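PDB 3QVO: NmrA family protein from Shigella flexneri 2a, which is of unknown function but, as a Rossmann-fold member of the NmrA family, probably binds NAD(P). Local coordinates for residues A[146-149]-A[150-154]. Sequence-based numbering, arbitrary orientation.
Sequences EPLK and PFRRA
Leu148 O receives the amide of Arg152, and one residue on Lys149 O receives that of Arg153, two consecutive i to i+4 bonds that open the first turn of helix 149-159. Both are of ordinary length and fairly straight: Arg152 N lies 2.8 Å from Leu148 O with 154° at the hydrogen, and Arg153 N lies 2.8 Å from Lys149 O with 164°. Pro150 has no N-H to give, which costs nothing in a first turn, and its own carbonyl accepts Ala154 N. From the preceding turn, Glu146 O takes Lys149 N at 2.8 Å, and Pro147 O lies 3.7 Å from Pro150 CD. Phe151, its CG anti to the carbonyl carbon (chi1 -81°), turns its ring back so that CD1 stands 3.7 Å from Pro147 O, and the ring also meets Leu124 and Leu126. Bends at chi2 and chi3 carry the Lys149 chain forward across the Arg152 and Arg153 side chains, at about a right angle to each, bringing NZ to 3.8 Å from Arg152 CB and near Arg153 CG. Arg153 lays one guanidinium face toward the Lys149 backbone, with NH1 3.8 Å from Lys149 CB; its NH2 forms a salt bridge with Asp102 of helix 101-114, a carboxylate that probably offsets some of the positive charge gathered here. Leu148 CD2 lies 3.8 Å from Arg152 NH1 where the two side chains cross at an oblique angle. Pro150 and Ala154 rest on helix 101-114 as well. The arrangement is that of an alpha-helix N-terminus with proline in the first turn, here beginning the helix that precedes strand 164-174 in a Rossmann-type alpha/beta fold.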
loop_
_atom_site.group_PDB
_atom_site.type_symbol
_atom_site.label_atom_id
_atom_site.label_comp_id
_atom_site.label_asym_id
_atom_site.label_seq_id
_atom_site.Cartn_x
_atom_site.Cartn_y
_atom_site.Cartn_z
ATOM N N GLU A 146 8.628 18.550 9.013
ATOM C CA GLU A 146 7.186 18.902 9.011
ATOM C C GLU A 146 6.305 18.117 7.995
ATOM O O GLU A 146 5.204 17.681 8.350
ATOM C CB GLU A 146 7.002 20.422 8.835
ATOM C CG GLU A 146 7.669 21.281 9.938
ATOM C CD GLU A 146 6.811 21.507 11.209
ATOM O OE1 GLU A 146 5.766 20.837 11.396
ATOM O OE2 GLU A 146 7.201 22.377 12.028
ATOM N N PRO A 147 6.781 17.918 6.738
ATOM C CA PRO A 147 6.048 17.048 5.785
ATOM C C PRO A 147 5.828 15.612 6.233
ATOM O O PRO A 147 5.062 14.882 5.583
ATOM C CB PRO A 147 6.926 17.054 4.523
ATOM C CG PRO A 147 8.188 17.827 4.881
ATOM C CD PRO A 147 7.823 18.702 6.047
ATOM N N LEU A 148 6.485 15.184 7.308
ATOM C CA LEU A 148 6.141 13.902 7.926
ATOM C C LEU A 148 4.866 13.976 8.804
ATOM O O LEU A 148 4.318 12.932 9.134
ATOM C CB LEU A 148 7.308 13.345 8.752
ATOM C CG LEU A 148 8.393 12.588 7.978
ATOM C CD1 LEU A 148 9.128 13.513 6.985
ATOM C CD2 LEU A 148 9.398 11.959 8.963
ATOM N N LYS A 149 4.412 15.175 9.202
ATOM C CA LYS A 149 3.260 15.243 10.112
ATOM C C LYS A 149 1.990 14.554 9.536
ATOM O O LYS A 149 1.367 13.790 10.235
ATOM C CB LYS A 149 2.960 16.662 10.624
ATOM C CG LYS A 149 3.584 17.009 12.037
ATOM C CD LYS A 149 3.472 15.861 13.150
ATOM C CE LYS A 149 1.987 15.470 13.517
ATOM N NZ LYS A 149 1.844 14.175 14.284
ATOM N N PRO A 150 1.635 14.815 8.268
ATOM C CA PRO A 150 0.508 14.115 7.678
ATOM C C PRO A 150 0.702 12.612 7.662
ATOM O O PRO A 150 -0.231 11.887 7.924
ATOM C CB PRO A 150 0.453 14.662 6.252
ATOM C CG PRO A 150 1.067 15.958 6.329
ATOM C CD PRO A 150 2.070 15.934 7.423
ATOM N N PHE A 151 1.913 12.162 7.391
ATOM C CA PHE A 151 2.204 10.753 7.422
ATOM C C PHE A 151 2.000 10.180 8.790
ATOM O O PHE A 151 1.475 9.060 8.925
ATOM C CB PHE A 151 3.635 10.470 6.970
ATOM C CG PHE A 151 3.790 10.459 5.490
ATOM C CD1 PHE A 151 3.497 11.588 4.734
ATOM C CD2 PHE A 151 4.240 9.351 4.842
ATOM C CE1 PHE A 151 3.635 11.581 3.339
ATOM C CE2 PHE A 151 4.393 9.350 3.457
ATOM C CZ PHE A 151 4.080 10.461 2.712
ATOM N N ARG A 152 2.431 10.912 9.802
ATOM C CA ARG A 152 2.282 10.427 11.173
ATOM C C ARG A 152 0.815 10.419 11.566
ATOM O O ARG A 152 0.344 9.506 12.203
ATOM C CB ARG A 152 3.076 11.284 12.157
ATOM C CG ARG A 152 3.849 10.469 13.171
ATOM C CD ARG A 152 4.915 11.297 13.847
ATOM N NE ARG A 152 6.181 11.357 13.118
ATOM C CZ ARG A 152 7.006 10.321 12.953
ATOM N NH1 ARG A 152 8.152 10.487 12.291
ATOM N NH2 ARG A 152 6.698 9.115 13.438
ATOM N N ARG A 153 0.098 11.451 11.176
ATOM C CA ARG A 153 -1.305 11.521 11.450
ATOM C C ARG A 153 -2.075 10.408 10.698
ATOM O O ARG A 153 -2.957 9.787 11.293
ATOM C CB ARG A 153 -1.850 12.918 11.144
ATOM C CG ARG A 153 -1.422 13.982 12.162
ATOM C CD ARG A 153 -2.396 15.179 12.140
ATOM N NE ARG A 153 -2.465 15.803 10.810
ATOM C CZ ARG A 153 -1.678 16.793 10.370
ATOM N NH1 ARG A 153 -0.729 17.333 11.156
ATOM N NH2 ARG A 153 -1.848 17.271 9.131
ATOM N N ALA A 154 -1.695 10.113 9.445
ATOM C CA ALA A 154 -2.258 8.950 8.705
ATOM C C ALA A 154 -2.002 7.655 9.450
ATOM O O ALA A 154 -2.927 6.918 9.699
ATOM C CB ALA A 154 -1.732 8.855 7.305
#